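Local coordinates for protein Crov588 (Cafeteriavirus, PDB 6NYR) that is of unknown function but folds as a leucine-rich repeat solenoid of FNIP repeats that curves round into a nearly closed ring, at residues T73-H87 with P96-Q110. Numbering follows the deposited sequence.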
loop_
_atom_site.group_PDB
_atom_site.type_symbol
_atom_site.label_atom_id
_atom_site.label_comp_id
_atom_site.label_asym_id
_atom_site.label_seq_id
_atom_site.Cartn_x
_atom_site.Cartn_y
_atom_site.Cartn_z
ATOM N N THR A 73 -30.409 -15.924 -12.356
ATOM C CA THR A 73 -30.777 -15.229 -13.580
ATOM C C THR A 73 -30.043 -15.841 -14.768
ATOM O O THR A 73 -28.884 -16.254 -14.658
ATOM C CB THR A 73 -30.443 -13.740 -13.447
ATOM O OG1 THR A 73 -31.162 -13.188 -12.335
ATOM C CG2 THR A 73 -30.811 -12.984 -14.710
ATOM N N GLU A 74 -30.726 -15.907 -15.904
ATOM C CA GLU A 74 -30.114 -16.410 -17.126
ATOM C C GLU A 74 -29.294 -15.316 -17.826
ATOM O O GLU A 74 -28.951 -15.435 -19.008
ATOM C CB GLU A 74 -31.181 -16.973 -18.068
ATOM C CG GLU A 74 -30.633 -17.823 -19.216
ATOM C CD GLU A 74 -30.071 -19.162 -18.745
ATOM O OE1 GLU A 74 -30.829 -19.941 -18.126
ATOM O OE2 GLU A 74 -28.880 -19.439 -18.995
ATOM N N SER A 75 -29.007 -14.238 -17.089
ATOM C CA SER A 75 -28.047 -13.225 -17.509
ATOM C C SER A 75 -26.823 -13.176 -16.607
ATOM O O SER A 75 -25.891 -12.413 -16.887
ATOM C CB SER A 75 -28.707 -11.841 -17.542
ATOM O OG SER A 75 -29.799 -11.808 -18.445
ATOM N N LEU A 76 -26.796 -13.967 -15.532
ATOM C CA LEU A 76 -25.572 -14.108 -14.749
ATOM C C LEU A 76 -24.446 -14.645 -15.625
ATOM O O LEU A 76 -24.639 -15.594 -16.394
ATOM C CB LEU A 76 -25.766 -15.047 -13.567
ATOM C CG LEU A 76 -25.882 -14.476 -12.154
ATOM C CD1 LEU A 76 -25.474 -15.604 -11.177
ATOM C CD2 LEU A 76 -25.060 -13.246 -11.918
ATOM N N THR A 77 -23.267 -14.041 -15.504
ATOM C CA THR A 77 -22.062 -14.546 -16.143
ATOM C C THR A 77 -20.982 -14.965 -15.160
ATOM O O THR A 77 -20.072 -15.705 -15.551
ATOM C CB THR A 77 -21.468 -13.486 -17.086
ATOM O OG1 THR A 77 -21.183 -12.295 -16.344
ATOM C CG2 THR A 77 -22.435 -13.171 -18.212
ATOM N N GLU A 78 -21.057 -14.526 -13.907
ATOM C CA GLU A 78 -20.027 -14.815 -12.921
ATOM C C GLU A 78 -20.674 -14.992 -11.560
ATOM O O GLU A 78 -21.588 -14.246 -11.200
ATOM C CB GLU A 78 -18.996 -13.687 -12.843
ATOM C CG GLU A 78 -18.520 -13.187 -14.176
ATOM C CD GLU A 78 -17.359 -12.210 -14.062
ATOM O OE1 GLU A 78 -16.842 -12.031 -12.944
ATOM O OE2 GLU A 78 -16.977 -11.614 -15.097
ATOM N N ILE A 79 -20.210 -15.988 -10.812
ATOM C CA ILE A 79 -20.588 -16.123 -9.411
ATOM C C ILE A 79 -19.465 -16.840 -8.677
ATOM O O ILE A 79 -18.926 -17.845 -9.153
ATOM C CB ILE A 79 -21.929 -16.868 -9.228
ATOM C CG1 ILE A 79 -22.339 -16.802 -7.749
ATOM C CG2 ILE A 79 -21.807 -18.316 -9.672
ATOM C CD1 ILE A 79 -23.770 -17.161 -7.486
ATOM N N TYR A 80 -19.124 -16.317 -7.501
ATOM C CA TYR A 80 -18.026 -16.827 -6.689
ATOM C C TYR A 80 -18.548 -17.103 -5.288
ATOM O O TYR A 80 -19.035 -16.189 -4.615
ATOM C CB TYR A 80 -16.875 -15.820 -6.654
ATOM C CG TYR A 80 -16.492 -15.305 -8.027
ATOM C CD1 TYR A 80 -15.475 -15.907 -8.753
ATOM C CD2 TYR A 80 -17.151 -14.224 -8.599
ATOM C CE1 TYR A 80 -15.121 -15.446 -10.005
ATOM C CE2 TYR A 80 -16.804 -13.755 -9.855
ATOM C CZ TYR A 80 -15.788 -14.371 -10.555
ATOM O OH TYR A 80 -15.436 -13.913 -11.804
ATOM N N TYR A 81 -18.456 -18.358 -4.857
ATOM C CA TYR A 81 -18.978 -18.773 -3.565
ATOM C C TYR A 81 -17.863 -18.841 -2.522
ATOM O O TYR A 81 -16.669 -18.851 -2.840
ATOM C CB TYR A 81 -19.684 -20.130 -3.673
ATOM C CG TYR A 81 -21.003 -20.105 -4.410
ATOM C CD1 TYR A 81 -22.141 -19.580 -3.811
ATOM C CD2 TYR A 81 -21.117 -20.621 -5.694
ATOM C CE1 TYR A 81 -23.355 -19.563 -4.470
ATOM C CE2 TYR A 81 -22.329 -20.604 -6.365
ATOM C CZ TYR A 81 -23.444 -20.077 -5.744
ATOM O OH TYR A 81 -24.655 -20.055 -6.400
ATOM N N GLY A 82 -18.282 -18.925 -1.253
ATOM C CA GLY A 82 -17.399 -18.785 -0.127
ATOM C C GLY A 82 -17.176 -20.073 0.638
ATOM O O GLY A 82 -17.386 -21.181 0.128
ATOM N N ILE A 83 -16.786 -19.921 1.905
ATOM C CA ILE A 83 -16.196 -21.024 2.654
ATOM C C ILE A 83 -17.231 -22.031 3.128
ATOM O O ILE A 83 -16.917 -23.220 3.271
ATOM C CB ILE A 83 -15.396 -20.455 3.840
ATOM C CG1 ILE A 83 -14.559 -21.546 4.512
ATOM C CG2 ILE A 83 -16.342 -19.836 4.875
ATOM C CD1 ILE A 83 -13.342 -21.948 3.712
ATOM N N TYR A 84 -18.457 -21.599 3.390
ATOM C CA TYR A 84 -19.464 -22.467 3.982
ATOM C C TYR A 84 -20.455 -23.025 2.965
ATOM O O TYR A 84 -21.344 -23.794 3.346
ATOM C CB TYR A 84 -20.219 -21.701 5.078
ATOM C CG TYR A 84 -19.488 -21.581 6.400
ATOM C CD1 TYR A 84 -18.950 -22.703 7.027
ATOM C CD2 TYR A 84 -19.344 -20.351 7.027
ATOM C CE1 TYR A 84 -18.289 -22.600 8.241
ATOM C CE2 TYR A 84 -18.678 -20.239 8.244
ATOM C CZ TYR A 84 -18.156 -21.364 8.841
ATOM O OH TYR A 84 -17.501 -21.251 10.047
ATOM N N LYS A 85 -20.313 -22.682 1.687
ATOM C CA LYS A 85 -21.288 -23.077 0.679
ATOM C C LYS A 85 -21.003 -24.480 0.157
ATOM O O LYS A 85 -19.873 -24.796 -0.225
ATOM C CB LYS A 85 -21.280 -22.078 -0.477
ATOM C CG LYS A 85 -22.250 -22.398 -1.609
ATOM C CD LYS A 85 -23.699 -22.378 -1.134
ATOM C CE LYS A 85 -24.669 -22.508 -2.307
ATOM N NZ LYS A 85 -25.215 -23.887 -2.472
ATOM N N ASN A 86 -22.037 -25.315 0.143
ATOM C CA ASN A 86 -22.008 -26.640 -0.460
ATOM C C ASN A 86 -22.798 -26.623 -1.763
ATOM O O ASN A 86 -23.495 -25.657 -2.083
ATOM C CB ASN A 86 -22.588 -27.680 0.506
ATOM C CG ASN A 86 -22.106 -29.088 0.212
ATOM O OD1 ASN A 86 -21.594 -29.373 -0.870
ATOM N ND2 ASN A 86 -22.269 -29.980 1.183
ATOM N N HIS A 87 -22.682 -27.711 -2.524
ATOM C CA HIS A 87 -23.488 -27.885 -3.720
ATOM C C HIS A 87 -23.925 -29.339 -3.842
ATOM O O HIS A 87 -23.192 -30.264 -3.483
ATOM C CB HIS A 87 -22.735 -27.503 -5.013
ATOM C CG HIS A 87 -22.275 -26.080 -5.052
ATOM N ND1 HIS A 87 -23.139 -25.021 -5.241
ATOM C CD2 HIS A 87 -21.038 -25.541 -4.940
ATOM C CE1 HIS A 87 -22.454 -23.891 -5.229
ATOM N NE2 HIS A 87 -21.177 -24.179 -5.050
ATOM N N PRO A 96 -27.096 -21.366 -14.689
ATOM C CA PRO A 96 -27.540 -20.855 -15.990
ATOM C C PRO A 96 -26.475 -21.017 -17.064
ATOM O O PRO A 96 -25.270 -20.908 -16.815
ATOM C CB PRO A 96 -27.828 -19.372 -15.713
ATOM C CG PRO A 96 -26.927 -19.029 -14.563
ATOM C CD PRO A 96 -26.828 -20.286 -13.718
ATOM N N LYS A 97 -26.946 -21.281 -18.287
ATOM C CA LYS A 97 -26.054 -21.488 -19.421
ATOM C C LYS A 97 -25.329 -20.214 -19.842
ATOM O O LYS A 97 -24.471 -20.276 -20.731
ATOM C CB LYS A 97 -26.829 -22.055 -20.611
ATOM C CG LYS A 97 -27.371 -23.468 -20.389
ATOM C CD LYS A 97 -26.287 -24.464 -19.966
ATOM C CE LYS A 97 -26.117 -24.503 -18.448
ATOM N NZ LYS A 97 -25.664 -25.845 -17.958
ATOM N N SER A 98 -25.677 -19.063 -19.266
ATOM C CA SER A 98 -24.921 -17.846 -19.520
ATOM C C SER A 98 -23.613 -17.790 -18.740
ATOM O O SER A 98 -22.764 -16.946 -19.047
ATOM C CB SER A 98 -25.764 -16.613 -19.169
ATOM O OG SER A 98 -26.154 -16.629 -17.805
ATOM N N LEU A 99 -23.425 -18.667 -17.756
ATOM C CA LEU A 99 -22.312 -18.517 -16.829
ATOM C C LEU A 99 -20.981 -18.704 -17.542
ATOM O O LEU A 99 -20.789 -19.667 -18.292
ATOM C CB LEU A 99 -22.431 -19.510 -15.677
ATOM C CG LEU A 99 -21.712 -19.059 -14.404
ATOM C CD1 LEU A 99 -22.447 -17.874 -13.771
ATOM C CD2 LEU A 99 -21.567 -20.192 -13.407
ATOM N N LEU A 100 -20.056 -17.781 -17.290
ATOM C CA LEU A 100 -18.709 -17.841 -17.834
ATOM C C LEU A 100 -17.638 -18.079 -16.782
ATOM O O LEU A 100 -16.620 -18.704 -17.084
ATOM C CB LEU A 100 -18.384 -16.530 -18.559
ATOM C CG LEU A 100 -19.263 -16.191 -19.760
ATOM C CD1 LEU A 100 -19.003 -14.771 -20.221
ATOM C CD2 LEU A 100 -19.000 -17.176 -20.886
ATOM N N LYS A 101 -17.849 -17.603 -15.557
ATOM C CA LYS A 101 -16.842 -17.642 -14.507
ATOM C C LYS A 101 -17.487 -18.153 -13.230
ATOM O O LYS A 101 -18.553 -17.674 -12.831
ATOM C CB LYS A 101 -16.237 -16.256 -14.301
ATOM C CG LYS A 101 -15.679 -15.652 -15.578
ATOM C CD LYS A 101 -14.680 -14.553 -15.274
ATOM C CE LYS A 101 -14.107 -13.963 -16.551
ATOM N NZ LYS A 101 -13.085 -12.924 -16.248
ATOM N N LEU A 102 -16.838 -19.123 -12.597
ATOM C CA LEU A 102 -17.431 -19.804 -11.457
ATOM C C LEU A 102 -16.353 -20.213 -10.473
ATOM O O LEU A 102 -15.357 -20.830 -10.861
ATOM C CB LEU A 102 -18.206 -21.044 -11.918
ATOM C CG LEU A 102 -18.657 -22.056 -10.865
ATOM C CD1 LEU A 102 -19.725 -21.485 -9.957
ATOM C CD2 LEU A 102 -19.144 -23.333 -11.565
ATOM N N LYS A 103 -16.561 -19.868 -9.207
ATOM C CA LYS A 103 -15.840 -20.486 -8.105
ATOM C C LYS A 103 -16.843 -21.269 -7.264
ATOM O O LYS A 103 -17.821 -20.698 -6.764
ATOM C CB LYS A 103 -15.109 -19.473 -7.226
ATOM C CG LYS A 103 -14.354 -20.167 -6.093
ATOM C CD LYS A 103 -13.784 -19.194 -5.077
ATOM C CE LYS A 103 -13.235 -19.938 -3.860
ATOM N NZ LYS A 103 -14.290 -20.707 -3.129
ATOM N N LEU A 104 -16.605 -22.568 -7.120
ATOM C CA LEU A 104 -17.464 -23.420 -6.316
ATOM C C LEU A 104 -17.261 -23.146 -4.828
ATOM O O LEU A 104 -16.217 -22.651 -4.393
ATOM C CB LEU A 104 -17.167 -24.888 -6.609
ATOM C CG LEU A 104 -17.415 -25.331 -8.050
ATOM C CD1 LEU A 104 -16.827 -26.708 -8.306
ATOM C CD2 LEU A 104 -18.906 -25.310 -8.349
ATOM N N GLY A 105 -18.293 -23.458 -4.046
ATOM C CA GLY A 105 -18.161 -23.391 -2.604
ATOM C C GLY A 105 -17.098 -24.346 -2.092
ATOM O O GLY A 105 -16.777 -25.354 -2.723
ATOM N N ASP A 106 -16.546 -24.019 -0.925
ATOM C CA ASP A 106 -15.423 -24.777 -0.392
ATOM C C ASP A 106 -15.834 -26.094 0.249
ATOM O O ASP A 106 -14.975 -26.960 0.442
ATOM C CB ASP A 106 -14.663 -23.923 0.627
ATOM C CG ASP A 106 -13.951 -22.748 -0.017
ATOM O OD1 ASP A 106 -13.503 -22.878 -1.176
ATOM O OD2 ASP A 106 -13.848 -21.686 0.632
ATOM N N VAL A 107 -17.111 -26.270 0.586
ATOM C CA VAL A 107 -17.539 -27.557 1.121
ATOM C C VAL A 107 -17.665 -28.601 0.013
ATOM O O VAL A 107 -17.413 -29.789 0.248
ATOM C CB VAL A 107 -18.870 -27.427 1.877
ATOM C CG1 VAL A 107 -19.351 -28.796 2.356
ATOM C CG2 VAL A 107 -18.738 -26.467 3.048
ATOM N N PHE A 108 -18.045 -28.185 -1.193
ATOM C CA PHE A 108 -18.356 -29.135 -2.248
ATOM C C PHE A 108 -17.216 -30.123 -2.441
ATOM O O PHE A 108 -16.053 -29.738 -2.579
ATOM C CB PHE A 108 -18.626 -28.401 -3.556
ATOM C CG PHE A 108 -18.989 -29.313 -4.686
ATOM C CD1 PHE A 108 -20.220 -29.946 -4.706
ATOM C CD2 PHE A 108 -18.108 -29.545 -5.725
ATOM C CE1 PHE A 108 -20.571 -30.781 -5.741
ATOM C CE2 PHE A 108 -18.451 -30.384 -6.765
ATOM C CZ PHE A 108 -19.684 -31.006 -6.774
ATOM N N ASN A 109 -17.562 -31.404 -2.473
ATOM C CA ASN A 109 -16.566 -32.456 -2.601
ATOM C C ASN A 109 -17.228 -33.731 -3.106
ATOM O O ASN A 109 -17.149 -34.778 -2.456
ATOM C CB ASN A 109 -15.872 -32.693 -1.260
ATOM C CG ASN A 109 -14.696 -33.630 -1.384
ATOM O OD1 ASN A 109 -14.159 -33.824 -2.473
ATOM N ND2 ASN A 109 -14.296 -34.226 -0.273
ATOM N N GLN A 110 -17.880 -33.643 -4.262
ATOM C CA GLN A 110 -18.505 -34.787 -4.909
ATOM C C GLN A 110 -18.017 -34.863 -6.348
ATOM O O GLN A 110 -17.702 -33.844 -6.968
ATOM C CB GLN A 110 -20.028 -34.698 -4.900
ATOM C CG GLN A 110 -20.660 -34.712 -3.532
ATOM C CD GLN A 110 -22.120 -34.308 -3.583
ATOM O OE1 GLN A 110 -22.944 -34.968 -4.217
ATOM N NE2 GLN A 110 -22.444 -33.204 -2.922
#
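Lys103 and Tyr81 show how one lysine can stitch neighbouring turns of a solenoid together. With CG anti to the backbone N (chi1 -179°) and a bend only at chi4, the Lys103 chain runs out straight and then turns NZ onto Tyr81 O, 3.0 Å away and above the carbonyl plane. Leu104 O and Asp106 OD1, the latter through a salt bridge, also hold this ammonium group. Two residues on from Lys103, the backbone N of Gly105 points at His87 NE2 over 3.1 Å, almost straight (170°) and in the imidazole plane, so this nitrogen is the acceptor. The same imidazole turns its edge toward the face of Phe108 in an offset edge-to-face pair, while its CE1 lies over one face of the Tyr81 ring, toward the rim, opposite Ile79 CG1.

Strands 78-80 and 101-103 pair in parallel, as successive strands of a leucine-rich repeat solenoid do, with Ile79 N bonded to Lys101 O and Lys103 N to Ile79 O. On the buried face Ile79 CG2 packs against Leu102 CD1 at 3.8 Å. The other face carries Glu78 beside Lys101, whose CB and CD run alongside Tyr80 OH; that hydroxyl donates to Glu78 OE1 at 2.6 Å from above the carboxylate plane.

Where the strands begin, Thr77 O accepts from both Leu100 N and Lys101 N. Further out, Glu91 forms a salt bridge with Lys85, Asp106 OD1 accepts from Glu128 N, and Leu92 of helix 89-93 packs on His87, Leu104 and Phe108.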